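Local coordinates for protein putative rhamnosidase (Streptomyces avermitilis, PDB 3W5M) that releases terminal non-reducing alpha-L-rhamnose by hydrolysis from alpha-L-rhamnosides, including citrus flavonoids such as naringin and the arabinogalactan-protein gum arabic, at residues Asp630-Asp635 / Ser913-Ala918; Asp746-Ser751 / Trp894-Ser899. One frame throughout, in Å; residues are numbered along the deposited sequence. Where two conformers were deposited one is given.

Contact 1 of 2, residues Asp630-Asp635 / Ser913-Ala918; sequences DTPARD and SFNHYA. With TRS (2-amino-2-hydroxymethyl-propane-1,3-diol), chain D.
Asp630 and His916 meet in a buried loop-to-loop contact in the rhamnose pocket of the (alpha/alpha)6-barrel, where the loop before helix 641-654 lies against the one before helix 923-929. Asp630, Arg634, Asp635 and His916 are all seen to bind rhamnose in this enzyme; here a Tris molecule, probably from the crystallisation liquor, occupies the pocket. Its O1 donates to Asp630 OD2 at 2.5 Å and accepts from His916 NE2 at 3.1 Å in a nearly straight bond (175°), an arrangement consistent with gripping a hydroxyl of rhamnose. The imidazole is fixed from several directions. Ser913 OG pairs with His916 ND1 at 2.7 Å, which helps fix the rotation of the ring, and accepts from the backbone N of Asn915 in an ST turn that holds the serine hydroxyl in place. Asp630 O stands over the centre of one face of the His916 ring, 3.2 Å above its plane, while Thr631 CB lies 3.6 Å from His916 CE1. Arg634 comes to the same end of the imidazole, its guanidinium turned 48° from the ring plane. The extended chain of Arg634 carries that group to Glu895 and Glu636, the inferred proton acceptor and donor, with which it forms salt bridges; its link to Asp630 is long. Beyond the pocket, Pro632 lays its apolar ring across Asn915, CG reaching ND2 at 3.6 Å. No direct hydrogen bond joins the segments; instead a water over the Tyr917 ring donates to Asp630 O at 2.6 Å and accepts from Tyr917 N.

Contact 2 of 2, residues Asp746-Ser751 / Trp894-Ser899; sequences DWLNVS and WERWDS
Leu748 spreads its two methyls over the backbone of Glu895 and the guanidinium of Arg896. CD1 comes to 3.4 Å from Glu895 O, a buried carbonyl with no polar partner in the model, and CD2 rests over one face of the guanidinium, 3.6 Å from Arg896 NH1. The CB of Leu748 already faces the other loop, and the fork at CG sends one methyl to each surface. Arginine suits its side of the contact because its flat face accepts a methyl while its edge still bonds: NE donates to Met911 O. Farther along, Val750 CG2 packs against the indole of Trp897, 3.4 Å from CD1, the two side chains crossing at about a right angle. Leu748 O lies near the plane of that ring, at its CD1 edge, and Trp897 NE1 donates a hydrogen bond to Thr849 O. An alanine in place of Trp897 would probably leave Val750 CG2 without its apolar partner and Thr849 O without its indole donor. A water completes the junction, donating to Leu748 O at 3.0 Å and accepting from Trp897 N at 2.8 Å. Both loops are shaped by turns: a type II turn from Asp746 to Asn749, in which Asp746 O receives the backbone N and ND2 of Asn749, and a type I turn from Arg896 to Ser899. Glu895, the inferred proton acceptor, takes a hydrogen bond at OE1 from the backbone N of Ser913, so this turn-to-turn packing borders the catalytic pocket of a family 78 (alpha/alpha)6-barrel.

In the fold
From the N terminus, the chain passes several beta-rich domains before the helical barrel, with a further beta domain following it. In the barrel 630-635 comes first, between helices 607-622 and 641-654. Next is 746-751, ahead of helix 756-777, then 894-899 and finally 913-918, both in the loop between helices 883-887 and 923-929. Contact 2 therefore closes a loop nested inside the one closed by contact 1, and both draw on that single late loop, joining it to two earlier inter-helix loops. Their centres lie about 13 Å apart. Glu895 of contact 2 reaches into contact 1, its CD packing 3.3 Å from His916 CE1, so the two contacts meet at the active site.

Contact 1 of 2, residues Asp630-Asp635 / Ser913-Ala918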
# COMPACT_ATOMS: atom_id res chain seq x y z
N ASP A 630 5.95 2.22 2.81
CA ASP A 630 6.92 2.10 3.91
C ASP A 630 6.28 1.58 5.19
O ASP A 630 6.81 0.67 5.80
CB ASP A 630 7.65 3.42 4.18
CG ASP A 630 6.69 4.59 4.57
OD1 ASP A 630 5.53 4.67 4.10
OD2 ASP A 630 7.15 5.47 5.32
N THR A 631 5.12 2.13 5.56
CA THR A 631 4.40 1.69 6.76
C THR A 631 2.93 1.90 6.54
O THR A 631 2.54 2.84 5.86
CB THR A 631 4.86 2.42 8.04
OG1 THR A 631 3.86 2.29 9.06
CG2 THR A 631 5.02 3.89 7.78
N PRO A 632 2.10 1.01 7.09
CA PRO A 632 0.65 1.12 6.87
C PRO A 632 -0.09 1.84 8.00
O PRO A 632 -1.33 1.96 7.95
CB PRO A 632 0.22 -0.35 6.83
CG PRO A 632 1.16 -1.03 7.78
CD PRO A 632 2.47 -0.27 7.72
N ALA A 633 0.64 2.32 9.00
CA ALA A 633 -0.02 2.72 10.26
C ALA A 633 0.07 4.22 10.56
O ALA A 633 -0.95 4.85 10.86
CB ALA A 633 0.49 1.88 11.43
N ARG A 634 1.26 4.82 10.49
CA ARG A 634 1.36 6.24 10.81
C ARG A 634 0.88 7.13 9.67
O ARG A 634 0.42 6.64 8.63
CB ARG A 634 2.79 6.62 11.23
CG ARG A 634 3.82 6.52 10.12
CD ARG A 634 5.13 7.10 10.62
NE ARG A 634 6.24 6.96 9.67
CZ ARG A 634 7.37 6.30 9.92
NH1 ARG A 634 7.55 5.71 11.10
NH2 ARG A 634 8.32 6.23 9.01
N ASP A 635 1.01 8.44 9.86
CA ASP A 635 0.65 9.41 8.81
C ASP A 635 1.76 9.48 7.71
O ASP A 635 2.38 10.53 7.50
CB ASP A 635 0.40 10.79 9.41
CG ASP A 635 1.64 11.35 10.16
OD1 ASP A 635 2.63 10.59 10.39
OD2 ASP A 635 1.60 12.55 10.54
N SER A 913 8.08 3.08 13.35
CA SER A 913 7.06 2.11 12.91
C SER A 913 7.38 0.66 13.32
O SER A 913 8.56 0.25 13.38
CB SER A 913 6.87 2.26 11.39
OG SER A 913 6.64 1.00 10.76
N PHE A 914 6.35 -0.12 13.61
CA PHE A 914 6.53 -1.54 13.89
C PHE A 914 6.18 -2.45 12.71
O PHE A 914 5.98 -3.65 12.89
CB PHE A 914 5.78 -1.95 15.16
CG PHE A 914 6.29 -1.24 16.38
CD1 PHE A 914 5.81 0.02 16.71
CD2 PHE A 914 7.32 -1.80 17.13
CE1 PHE A 914 6.31 0.69 17.82
CE2 PHE A 914 7.83 -1.14 18.25
CZ PHE A 914 7.33 0.11 18.58
N ASN A 915 6.13 -1.87 11.51
CA ASN A 915 5.74 -2.61 10.31
C ASN A 915 6.32 -1.97 9.03
O ASN A 915 5.60 -1.42 8.22
CB ASN A 915 4.19 -2.69 10.25
CG ASN A 915 3.68 -3.83 9.37
OD1 ASN A 915 4.44 -4.52 8.69
ND2 ASN A 915 2.36 -4.03 9.39
N HIS A 916 7.65 -2.01 8.89
CA HIS A 916 8.37 -1.68 7.65
C HIS A 916 8.97 -2.97 7.12
O HIS A 916 9.59 -3.71 7.89
CB HIS A 916 9.56 -0.77 7.95
CG HIS A 916 9.28 0.69 7.86
ND1 HIS A 916 8.44 1.35 8.75
CD2 HIS A 916 9.78 1.65 7.05
CE1 HIS A 916 8.41 2.63 8.46
NE2 HIS A 916 9.21 2.85 7.43
N TYR A 917 8.83 -3.27 5.83
CA TYR A 917 9.37 -4.54 5.36
C TYR A 917 10.89 -4.58 5.13
O TYR A 917 11.44 -5.67 4.93
CB TYR A 917 8.64 -5.08 4.10
CG TYR A 917 8.38 -4.10 2.98
CD1 TYR A 917 9.41 -3.34 2.40
CD2 TYR A 917 7.11 -3.98 2.46
CE1 TYR A 917 9.15 -2.45 1.36
CE2 TYR A 917 6.84 -3.11 1.43
CZ TYR A 917 7.85 -2.35 0.88
OH TYR A 917 7.54 -1.50 -0.14
N ALA A 918 11.57 -3.44 5.21
CA ALA A 918 12.99 -3.34 4.76
C ALA A 918 13.90 -4.43 5.35
O ALA A 918 14.64 -5.09 4.60
CB ALA A 918 13.56 -1.95 5.04
C TRS D . 11.89 5.98 5.37
C1 TRS D . 10.63 5.11 5.21
C2 TRS D . 13.09 5.33 4.67
C3 TRS D . 12.19 6.27 6.84
N TRS D . 11.61 7.28 4.71
O1 TRS D . 9.56 5.57 6.07
O2 TRS D . 12.82 5.17 3.26
O3 TRS D . 12.40 5.05 7.56
O HOH W 1 7.83 -1.20 4.25

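Contact 2 of 2, residues Asp746-Ser751 / Trp894-Ser899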
# COMPACT_ATOMS: atom_id res chain seq x y z
N ASP A 746 23.00 4.64 4.31
CA ASP A 746 22.64 3.38 4.92
C ASP A 746 21.72 3.65 6.12
O ASP A 746 22.06 3.36 7.27
CB ASP A 746 23.88 2.55 5.31
CG ASP A 746 23.54 1.12 5.72
OD1 ASP A 746 22.61 0.52 5.12
OD2 ASP A 746 24.18 0.58 6.66
N TRP A 747 20.55 4.20 5.81
CA TRP A 747 19.51 4.57 6.79
C TRP A 747 19.34 3.61 7.96
O TRP A 747 19.16 2.41 7.78
CB TRP A 747 18.19 4.71 6.02
CG TRP A 747 17.07 5.39 6.75
CD1 TRP A 747 15.88 4.83 7.17
CD2 TRP A 747 17.00 6.78 7.08
NE1 TRP A 747 15.10 5.79 7.77
CE2 TRP A 747 15.77 6.99 7.73
CE3 TRP A 747 17.88 7.86 6.91
CZ2 TRP A 747 15.39 8.25 8.20
CZ3 TRP A 747 17.50 9.09 7.38
CH2 TRP A 747 16.26 9.29 8.01
N LEU A 748 19.34 4.16 9.18
CA LEU A 748 19.07 3.39 10.41
C LEU A 748 20.07 2.25 10.66
O LEU A 748 19.74 1.23 11.25
CB LEU A 748 17.58 2.93 10.47
CG LEU A 748 16.60 4.10 10.51
CD1 LEU A 748 15.16 3.61 10.37
CD2 LEU A 748 16.77 4.89 11.80
N ASN A 749 21.32 2.43 10.22
CA ASN A 749 22.43 1.58 10.68
C ASN A 749 22.58 1.68 12.22
O ASN A 749 22.13 2.67 12.81
CB ASN A 749 23.73 2.02 9.99
CG ASN A 749 24.12 3.45 10.32
OD1 ASN A 749 24.58 3.73 11.43
ND2 ASN A 749 23.96 4.36 9.36
N VAL A 750 23.24 0.70 12.84
CA VAL A 750 23.49 0.70 14.29
C VAL A 750 24.85 1.33 14.59
O VAL A 750 25.85 0.62 14.70
CB VAL A 750 23.47 -0.73 14.90
CG1 VAL A 750 23.32 -0.67 16.42
CG2 VAL A 750 22.35 -1.57 14.30
N SER A 751 24.86 2.66 14.71
CA SER A 751 26.07 3.45 14.98
C SER A 751 27.29 2.98 14.18
O SER A 751 28.35 2.67 14.74
CB SER A 751 26.38 3.50 16.49
OG SER A 751 27.46 4.38 16.73
N TRP A 894 10.21 -4.52 12.17
CA TRP A 894 10.19 -3.12 12.63
C TRP A 894 11.03 -2.18 11.78
O TRP A 894 12.01 -2.62 11.15
CB TRP A 894 10.70 -3.03 14.08
CG TRP A 894 9.98 -3.86 15.07
CD1 TRP A 894 8.73 -4.41 14.96
CD2 TRP A 894 10.45 -4.17 16.38
NE1 TRP A 894 8.41 -5.08 16.13
CE2 TRP A 894 9.45 -4.94 17.02
CE3 TRP A 894 11.63 -3.89 17.08
CZ2 TRP A 894 9.60 -5.44 18.33
CZ3 TRP A 894 11.78 -4.37 18.39
CH2 TRP A 894 10.77 -5.13 19.00
N GLU A 895 10.68 -0.89 11.80
CA GLU A 895 11.46 0.12 11.13
C GLU A 895 12.91 0.19 11.63
O GLU A 895 13.81 0.47 10.83
CB GLU A 895 10.83 1.50 11.30
CG GLU A 895 11.43 2.60 10.42
CD GLU A 895 10.63 3.90 10.48
OE1 GLU A 895 9.84 4.07 11.45
OE2 GLU A 895 10.80 4.76 9.57
N ARG A 896 13.12 -0.03 12.94
CA ARG A 896 14.45 0.14 13.58
C ARG A 896 14.88 -1.15 14.23
O ARG A 896 14.05 -1.91 14.72
CB ARG A 896 14.39 1.22 14.67
CG ARG A 896 14.14 2.63 14.19
CD ARG A 896 13.80 3.53 15.38
NE ARG A 896 13.48 4.90 15.03
CZ ARG A 896 14.38 5.88 14.91
NH1 ARG A 896 15.67 5.64 15.10
NH2 ARG A 896 13.99 7.10 14.58
N TRP A 897 16.18 -1.41 14.30
CA TRP A 897 16.64 -2.56 15.06
C TRP A 897 16.17 -2.48 16.53
O TRP A 897 15.89 -3.50 17.17
CB TRP A 897 18.17 -2.67 14.95
CG TRP A 897 18.65 -2.97 13.54
CD1 TRP A 897 19.34 -2.13 12.71
CD2 TRP A 897 18.45 -4.19 12.80
NE1 TRP A 897 19.60 -2.77 11.50
CE2 TRP A 897 19.09 -4.03 11.54
CE3 TRP A 897 17.83 -5.41 13.09
CZ2 TRP A 897 19.07 -5.04 10.56
CZ3 TRP A 897 17.82 -6.42 12.13
CH2 TRP A 897 18.45 -6.22 10.88
N ASP A 898 16.02 -1.25 17.03
CA ASP A 898 15.61 -1.00 18.42
C ASP A 898 14.29 -0.27 18.55
O ASP A 898 14.16 0.60 19.40
CB ASP A 898 16.68 -0.16 19.13
CG ASP A 898 16.99 1.12 18.39
OD1 ASP A 898 16.57 1.26 17.22
OD2 ASP A 898 17.64 2.01 18.98
N SER A 899 13.29 -0.59 17.73
CA SER A 899 12.00 0.12 17.85
C SER A 899 11.45 0.03 19.29
O SER A 899 10.90 1.01 19.80
CB SER A 899 10.99 -0.35 16.80
OG SER A 899 11.36 0.18 15.54
O HOH W 2 17.75 0.70 13.48